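Local structure of 3-hydroxyadipyl-CoA dehydrogenase (Escherichia coli, 3MOG) at residues S200-R204 and Y452-Y457; A395-N399 and R456-C460. The protein catalyses the NAD-dependent oxidation of 3-hydroxyadipyl-CoA to 3-oxoadipyl-CoA, a step in the breakdown of phenylacetate. All blocks are in the same frame, centred on the assembly; numbering follows the deposited sequence.

Interaction 1. Residues S200-R204 and Y452-Y457; sequences SEAWR and YGEERY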
ATOM      1  N   SER C 200       0.632  13.921 -11.501  1.00 46.38           N
ATOM      2  CA  SER C 200      -0.346  13.355 -10.575  1.00 46.69           C
ATOM      3  C   SER C 200      -1.112  14.389  -9.747  1.00 46.57           C
ATOM      4  O   SER C 200      -2.263  14.137  -9.346  1.00 38.59           O
ATOM      5  CB  SER C 200       0.298  12.296  -9.676  1.00 44.24           C
ATOM      6  OG  SER C 200       1.200  12.879  -8.761  1.00 51.36           O
ATOM      7  N   GLU C 201      -0.508  15.550  -9.496  1.00 38.85           N
ATOM      8  CA  GLU C 201      -1.304  16.623  -8.873  1.00 42.84           C
ATOM      9  C   GLU C 201      -2.462  17.126  -9.768  1.00 39.49           C
ATOM     10  O   GLU C 201      -3.583  17.343  -9.280  1.00 39.41           O
ATOM     11  CB  GLU C 201      -0.436  17.757  -8.316  1.00 38.76           C
ATOM     12  CG  GLU C 201       0.302  17.377  -7.011  1.00 40.57           C
ATOM     13  CD  GLU C 201      -0.632  16.923  -5.888  1.00 45.56           C
ATOM     14  OE1 GLU C 201      -0.290  15.962  -5.167  1.00 42.47           O
ATOM     15  OE2 GLU C 201      -1.709  17.528  -5.711  1.00 50.05           O
ATOM     16  N   ALA C 202      -2.199  17.230 -11.067  1.00 39.68           N
ATOM     17  CA  ALA C 202      -3.218  17.575 -12.071  1.00 38.85           C
ATOM     18  C   ALA C 202      -4.377  16.564 -12.175  1.00 43.65           C
ATOM     19  O   ALA C 202      -5.543  16.959 -12.186  1.00 45.00           O
ATOM     20  CB  ALA C 202      -2.575  17.714 -13.386  1.00 36.32           C
ATOM     21  N   TRP C 203      -4.067  15.273 -12.267  1.00 44.10           N
ATOM     22  CA  TRP C 203      -5.121  14.242 -12.239  1.00 42.00           C
ATOM     23  C   TRP C 203      -6.016  14.308 -10.996  1.00 43.25           C
ATOM     24  O   TRP C 203      -7.239  14.132 -11.096  1.00 48.21           O
ATOM     25  CB  TRP C 203      -4.523  12.850 -12.376  1.00 40.28           C
ATOM     26  CG  TRP C 203      -3.832  12.616 -13.698  1.00 49.09           C
ATOM     27  CD1 TRP C 203      -2.514  12.307 -13.893  1.00 48.81           C
ATOM     28  CD2 TRP C 203      -4.432  12.654 -15.003  1.00 53.35           C
ATOM     29  NE1 TRP C 203      -2.250  12.160 -15.238  1.00 50.94           N
ATOM     30  CE2 TRP C 203      -3.407  12.373 -15.941  1.00 55.27           C
ATOM     31  CE3 TRP C 203      -5.735  12.893 -15.471  1.00 56.24           C
ATOM     32  CZ2 TRP C 203      -3.644  12.332 -17.321  1.00 51.81           C
ATOM     33  CZ3 TRP C 203      -5.966  12.854 -16.848  1.00 55.88           C
ATOM     34  CH2 TRP C 203      -4.925  12.565 -17.751  1.00 43.81           C
ATOM     35  N   ARG C 204      -5.416  14.581  -9.837  1.00 43.23           N
ATOM     36  CA  ARG C 204      -6.186  14.723  -8.604  1.00 47.02           C
ATOM     37  C   ARG C 204      -7.102  15.942  -8.642  1.00 46.65           C
ATOM     38  O   ARG C 204      -8.264  15.859  -8.233  1.00 46.02           O
ATOM     39  CB  ARG C 204      -5.272  14.792  -7.394  1.00 47.41           C
ATOM     40  CG  ARG C 204      -4.967  13.424  -6.826  1.00 54.62           C
ATOM     41  CD  ARG C 204      -4.138  13.574  -5.604  1.00 58.57           C
ATOM     42  NE  ARG C 204      -4.920  13.975  -4.441  1.00 50.57           N
ATOM     43  CZ  ARG C 204      -4.968  13.270  -3.319  1.00 52.76           C
ATOM     44  NH1 ARG C 204      -4.291  12.129  -3.234  1.00 49.24           N
ATOM     45  NH2 ARG C 204      -5.684  13.699  -2.287  1.00 47.12           N
ATOM     46  N   TYR C 452      -5.748  16.117   4.245  1.00 44.07           N
ATOM     47  CA  TYR C 452      -6.046  14.854   3.582  1.00 45.29           C
ATOM     48  C   TYR C 452      -5.771  13.602   4.415  1.00 42.19           C
ATOM     49  O   TYR C 452      -6.332  12.557   4.124  1.00 41.31           O
ATOM     50  CB  TYR C 452      -5.302  14.767   2.253  1.00 38.67           C
ATOM     51  CG  TYR C 452      -5.808  15.763   1.262  1.00 36.35           C
ATOM     52  CD1 TYR C 452      -7.046  15.582   0.642  1.00 33.19           C
ATOM     53  CD2 TYR C 452      -5.064  16.910   0.961  1.00 33.79           C
ATOM     54  CE1 TYR C 452      -7.532  16.508  -0.245  1.00 37.52           C
ATOM     55  CE2 TYR C 452      -5.533  17.842   0.066  1.00 39.70           C
ATOM     56  CZ  TYR C 452      -6.769  17.641  -0.532  1.00 47.34           C
ATOM     57  OH  TYR C 452      -7.226  18.558  -1.442  1.00 39.34           O
ATOM     58  N   GLY C 453      -4.907  13.711   5.427  1.00 42.61           N
ATOM     59  CA  GLY C 453      -4.511  12.560   6.269  1.00 42.93           C
ATOM     60  C   GLY C 453      -3.821  11.479   5.457  1.00 46.31           C
ATOM     61  O   GLY C 453      -3.934  10.290   5.752  1.00 42.53           O
ATOM     62  N   GLU C 454      -3.127  11.905   4.409  1.00 43.80           N
ATOM     63  CA  GLU C 454      -2.474  10.993   3.491  1.00 42.92           C
ATOM     64  C   GLU C 454      -0.973  11.058   3.678  1.00 43.47           C
ATOM     65  O   GLU C 454      -0.394  12.136   3.765  1.00 42.88           O
ATOM     66  CB  GLU C 454      -2.806  11.353   2.047  1.00 40.80           C
ATOM     67  CG  GLU C 454      -4.237  11.008   1.634  1.00 38.98           C
ATOM     68  CD  GLU C 454      -4.572  11.532   0.256  1.00 39.52           C
ATOM     69  OE1 GLU C 454      -3.758  11.359  -0.678  1.00 42.29           O
ATOM     70  OE2 GLU C 454      -5.655  12.117   0.104  1.00 43.51           O
ATOM     71  N   GLU C 455      -0.373   9.881   3.744  1.00 37.07           N
ATOM     72  CA  GLU C 455       1.069   9.687   3.725  1.00 42.15           C
ATOM     73  C   GLU C 455       1.686  10.309   2.469  1.00 42.48           C
ATOM     74  O   GLU C 455       2.816  10.719   2.477  1.00 44.92           O
ATOM     75  CB  GLU C 455       1.348   8.182   3.794  1.00 39.90           C
ATOM     76  CG  GLU C 455       2.750   7.768   3.528  1.00 52.84           C
ATOM     77  CD  GLU C 455       3.168   6.532   4.285  1.00 58.37           C
ATOM     78  OE1 GLU C 455       4.344   6.139   4.132  1.00 63.67           O
ATOM     79  OE2 GLU C 455       2.348   5.967   5.036  1.00 49.87           O
ATOM     80  N   ARG C 456       0.910  10.412   1.399  1.00 43.24           N
ATOM     81  CA  ARG C 456       1.322  11.059   0.170  1.00 41.25           C
ATOM     82  C   ARG C 456       1.865  12.498   0.368  1.00 43.07           C
ATOM     83  O   ARG C 456       2.809  12.909  -0.299  1.00 43.23           O
ATOM     84  CB  ARG C 456       0.105  11.067  -0.767  1.00 45.43           C
ATOM     85  CG  ARG C 456       0.323  11.759  -2.077  1.00 47.58           C
ATOM     86  CD  ARG C 456      -0.938  11.799  -2.903  1.00 53.62           C
ATOM     87  NE  ARG C 456      -0.750  12.699  -4.031  1.00 54.62           N
ATOM     88  CZ  ARG C 456      -0.150  12.371  -5.166  1.00 50.45           C
ATOM     89  NH1 ARG C 456       0.315  11.143  -5.349  1.00 54.97           N
ATOM     90  NH2 ARG C 456      -0.017  13.278  -6.124  1.00 51.82           N
ATOM     91  N   TYR C 457       1.269  13.251   1.289  1.00 41.15           N
ATOM     92  CA  TYR C 457       1.662  14.636   1.498  1.00 47.46           C
ATOM     93  C   TYR C 457       2.680  14.830   2.634  1.00 48.02           C
ATOM     94  O   TYR C 457       2.940  15.962   3.024  1.00 49.77           O
ATOM     95  CB  TYR C 457       0.423  15.561   1.613  1.00 40.58           C
ATOM     96  CG  TYR C 457      -0.345  15.553   0.332  1.00 45.34           C
ATOM     97  CD1 TYR C 457       0.129  16.233  -0.784  1.00 42.61           C
ATOM     98  CD2 TYR C 457      -1.515  14.801   0.202  1.00 42.41           C
ATOM     99  CE1 TYR C 457      -0.545  16.181  -1.988  1.00 42.36           C
ATOM    100  CE2 TYR C 457      -2.201  14.755  -0.993  1.00 40.49           C
ATOM    101  CZ  TYR C 457      -1.712  15.434  -2.086  1.00 41.91           C
ATOM    102  OH  TYR C 457      -2.393  15.373  -3.281  1.00 41.48           O
TER
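Glu201 and Arg456 meet in the tightly packed part of this contact and are buried with Tyr457. Glu201 OE1 takes two bonds. Arg456 NH2 reaches Glu201 OE1 at 2.9 Å from above the carboxylate plane, as a salt bridge. Tyr457 OH donates to Glu201 OE1 at 2.9 Å, on its syn lone pair. Arg456 gets there on a chain stretched from CG to NE, with CG anti to the backbone N (chi1 177°). Arg456 NH2 also gives Ser200 OG a nearly straight bond of 2.9 Å, in the guanidinium plane. Arg392, on helix 390-406, pairs with Glu201 OE2 and donates to the hydroxyls of Tyr452 and Tyr457.

The looser side holds Arg204 and Glu454, both partly exposed, with the buried Tyr452 ring closing it. Arg204 grips Glu454 end-on, NH1 to OE1 at 2.7 Å and NH2 to OE2 at 2.9 Å. One face of its guanidinium lies against Tyr457 OH, and Arg204 NH2 sits over a face of the Tyr452 ring, toward its rim, at most a weak cation-pi attraction. A methionine in place of Arg204 would probably leave the Glu454 carboxylate without its charged mate. Glu454 also packs on Arg458 of a neighbouring subunit, so this side borders the trimer interface.

The contact joins helix 196-207 of the first C-terminal-type domain to the loop between helices 438-452 and 461-473 of the second, with helix 390-406 alongside.

Interaction 2. Residues A395-N399 and R456-C460; sequences AMIIN and RYRPC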
ATOM      1  N   ALA C 395       5.614  22.316  -4.613  1.00 36.41           N
ATOM      2  CA  ALA C 395       5.936  21.681  -3.317  1.00 32.98           C
ATOM      3  C   ALA C 395       6.175  20.182  -3.409  1.00 37.64           C
ATOM      4  O   ALA C 395       7.186  19.679  -2.904  1.00 45.95           O
ATOM      5  CB  ALA C 395       4.849  21.982  -2.249  1.00 29.02           C
ATOM      6  N   MET C 396       5.267  19.469  -4.070  1.00 41.89           N
ATOM      7  CA  MET C 396       5.415  18.006  -4.223  1.00 40.83           C
ATOM      8  C   MET C 396       6.572  17.589  -5.135  1.00 40.15           C
ATOM      9  O   MET C 396       7.240  16.600  -4.847  1.00 44.57           O
ATOM     10  CB  MET C 396       4.110  17.371  -4.660  1.00 36.96           C
ATOM     11  CG  MET C 396       3.072  17.328  -3.534  1.00 41.30           C
ATOM     12  SD  MET C 396       3.409  16.087  -2.277  1.00 30.14           S
ATOM     13  CE  MET C 396       2.938  14.678  -3.262  1.00 43.45           C
ATOM     14  N   ILE C 397       6.820  18.350  -6.205  1.00 40.41           N
ATOM     15  CA  ILE C 397       7.999  18.151  -7.056  1.00 39.55           C
ATOM     16  C   ILE C 397       9.285  18.280  -6.220  1.00 42.57           C
ATOM     17  O   ILE C 397      10.177  17.424  -6.291  1.00 45.97           O
ATOM     18  CB  ILE C 397       8.033  19.172  -8.245  1.00 41.77           C
ATOM     19  CG1 ILE C 397       6.972  18.838  -9.287  1.00 39.38           C
ATOM     20  CG2 ILE C 397       9.389  19.186  -8.942  1.00 37.62           C
ATOM     21  CD1 ILE C 397       6.733  19.954 -10.299  1.00 41.60           C
ATOM     22  N   ILE C 398       9.352  19.342  -5.417  1.00 45.43           N
ATOM     23  CA  ILE C 398      10.516  19.630  -4.559  1.00 44.19           C
ATOM     24  C   ILE C 398      10.736  18.567  -3.458  1.00 38.01           C
ATOM     25  O   ILE C 398      11.862  18.146  -3.181  1.00 40.20           O
ATOM     26  CB  ILE C 398      10.355  21.032  -3.947  1.00 43.90           C
ATOM     27  CG1 ILE C 398      10.428  22.101  -5.047  1.00 40.39           C
ATOM     28  CG2 ILE C 398      11.367  21.297  -2.835  1.00 34.65           C
ATOM     29  CD1 ILE C 398      10.008  23.482  -4.549  1.00 41.43           C
ATOM     30  N   ASN C 399       9.642  18.139  -2.851  1.00 37.89           N
ATOM     31  CA  ASN C 399       9.634  17.078  -1.845  1.00 38.89           C
ATOM     32  C   ASN C 399      10.229  15.770  -2.375  1.00 38.30           C
ATOM     33  O   ASN C 399      11.091  15.155  -1.735  1.00 40.99           O
ATOM     34  CB  ASN C 399       8.195  16.852  -1.404  1.00 31.31           C
ATOM     35  CG  ASN C 399       8.089  16.264  -0.021  1.00 44.36           C
ATOM     36  OD1 ASN C 399       8.911  16.535   0.850  1.00 37.75           O
ATOM     37  ND2 ASN C 399       7.037  15.478   0.201  1.00 32.64           N
ATOM     38  N   ARG C 456       0.910  10.412   1.399  1.00 43.24           N
ATOM     39  CA  ARG C 456       1.322  11.059   0.170  1.00 41.25           C
ATOM     40  C   ARG C 456       1.865  12.498   0.368  1.00 43.07           C
ATOM     41  O   ARG C 456       2.809  12.909  -0.299  1.00 43.23           O
ATOM     42  CB  ARG C 456       0.105  11.067  -0.767  1.00 45.43           C
ATOM     43  CG  ARG C 456       0.323  11.759  -2.077  1.00 47.58           C
ATOM     44  CD  ARG C 456      -0.938  11.799  -2.903  1.00 53.62           C
ATOM     45  NE  ARG C 456      -0.750  12.699  -4.031  1.00 54.62           N
ATOM     46  CZ  ARG C 456      -0.150  12.371  -5.166  1.00 50.45           C
ATOM     47  NH1 ARG C 456       0.315  11.143  -5.349  1.00 54.97           N
ATOM     48  NH2 ARG C 456      -0.017  13.278  -6.124  1.00 51.82           N
ATOM     49  N   TYR C 457       1.269  13.251   1.289  1.00 41.15           N
ATOM     50  CA  TYR C 457       1.662  14.636   1.498  1.00 47.46           C
ATOM     51  C   TYR C 457       2.680  14.830   2.634  1.00 48.02           C
ATOM     52  O   TYR C 457       2.940  15.962   3.024  1.00 49.77           O
ATOM     53  CB  TYR C 457       0.423  15.561   1.613  1.00 40.58           C
ATOM     54  CG  TYR C 457      -0.345  15.553   0.332  1.00 45.34           C
ATOM     55  CD1 TYR C 457       0.129  16.233  -0.784  1.00 42.61           C
ATOM     56  CD2 TYR C 457      -1.515  14.801   0.202  1.00 42.41           C
ATOM     57  CE1 TYR C 457      -0.545  16.181  -1.988  1.00 42.36           C
ATOM     58  CE2 TYR C 457      -2.201  14.755  -0.993  1.00 40.49           C
ATOM     59  CZ  TYR C 457      -1.712  15.434  -2.086  1.00 41.91           C
ATOM     60  OH  TYR C 457      -2.393  15.373  -3.281  1.00 41.48           O
ATOM     61  N   ARG C 458       3.263  13.731   3.132  1.00 46.25           N
ATOM     62  CA  ARG C 458       4.319  13.822   4.140  0.50 45.41           C
ATOM     63  C   ARG C 458       5.509  14.657   3.643  1.00 42.92           C
ATOM     64  O   ARG C 458       6.006  14.445   2.532  1.00 50.70           O
ATOM     65  CB  ARG C 458       4.768  12.433   4.635  0.50 43.16           C
ATOM     66  CG  ARG C 458       5.575  11.557   3.638  0.50 42.79           C
ATOM     67  CD  ARG C 458       7.080  11.716   3.798  0.50 42.15           C
ATOM     68  NE  ARG C 458       7.828  10.998   2.768  0.50 42.07           N
ATOM     69  CZ  ARG C 458       8.084  11.490   1.562  0.50 34.89           C
ATOM     70  NH1 ARG C 458       7.638  12.692   1.244  0.50 27.28           N
ATOM     71  NH2 ARG C 458       8.766  10.776   0.675  0.50 33.18           N
ATOM     72  N   PRO C 459       5.940  15.641   4.451  1.00 42.32           N
ATOM     73  CA  PRO C 459       7.224  16.300   4.218  1.00 39.77           C
ATOM     74  C   PRO C 459       8.324  15.267   4.431  1.00 41.83           C
ATOM     75  O   PRO C 459       8.264  14.493   5.412  1.00 37.18           O
ATOM     76  CB  PRO C 459       7.307  17.299   5.361  1.00 41.37           C
ATOM     77  CG  PRO C 459       5.901  17.503   5.810  1.00 45.94           C
ATOM     78  CD  PRO C 459       5.231  16.207   5.614  1.00 41.12           C
ATOM     79  N   CYS C 460       9.297  15.199   3.527  1.00 39.05           N
ATOM     80  CA  CYS C 460      10.339  14.190   3.707  1.00 44.35           C
ATOM     81  C   CYS C 460      11.335  14.649   4.775  1.00 42.30           C
ATOM     82  O   CYS C 460      11.391  15.833   5.106  1.00 42.59           O
ATOM     83  CB  CYS C 460      11.022  13.798   2.385  1.00 43.72           C
ATOM     84  SG  CYS C 460      12.170  14.993   1.793  1.00 51.47           S
TER
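Met396 meets the loop first at Arg456, where its methyl CE lies over one face of the guanidinium, offset toward the rim. Met396 CE is also 3.5 Å from Arg456 O. The polar end of Arg456 is engaged by Glu201 and Ser200; toward Met396 it presents a guanidinium face and its backbone O.

At Tyr457 the contact becomes a Met-aromatic one. Met396 SD approaches the ring obliquely and is closest to Tyr457 CD1, at 3.6 Å. The methionine chain bends at both chi2 and chi3, which carries CE on from the ring toward Arg456.

At Arg458 the backbone takes over. Asn399 ND2 donates to Arg458 O at 2.8 Å. That O lies near the amide plane, and ND2 is tilted 21° from the carbonyl plane. Pro459 follows; its CB points away from helix 390-406, and its ring packs on Leu442 and Gln449 of helix 438-452.

Cys460 N donates to Asn399 OD1 at 3.0 Å, in the carbonyl plane and on a lone pair. Asn399 thus uses both ends of its amide on the loop backbone, one accepting and one donating, and this fixes the rotation of the group. CG anti to the backbone N (chi1 -155°) sets the amide toward the loop. Cys460 SG packs beside Asn399 O at 3.7 Å.

Cys460 is the N-cap residue of helix 461-473. This is a buried helix-to-loop contact inside the all-helical C-terminal domain of the 3-hydroxyacyl-CoA dehydrogenase family, in which an asparagine side chain bridges two backbone groups of the loop just before a helix.

In the fold
The two interactions end on the same loop and share Arg456 and Tyr457. Their centres are about 9 Å apart. Interaction 1 ties that loop to helix 196-207, 248 residues away in sequence, and so links the two C-terminal-type domains. Interaction 2 ties it to helix 390-406 within the second domain. They touch directly where Glu201 OE1 packs on Met396 CE at 4.0 Å. Arg456 serves both, with its nitrogen NH2 in the first and its guanidinium face in the second. Tyr457 likewise gives its hydroxyl to one and a ring carbon to the other. The loop also reaches neighbouring subunits of the trimer, where Arg458 packs on Tyr452 of the third subunit.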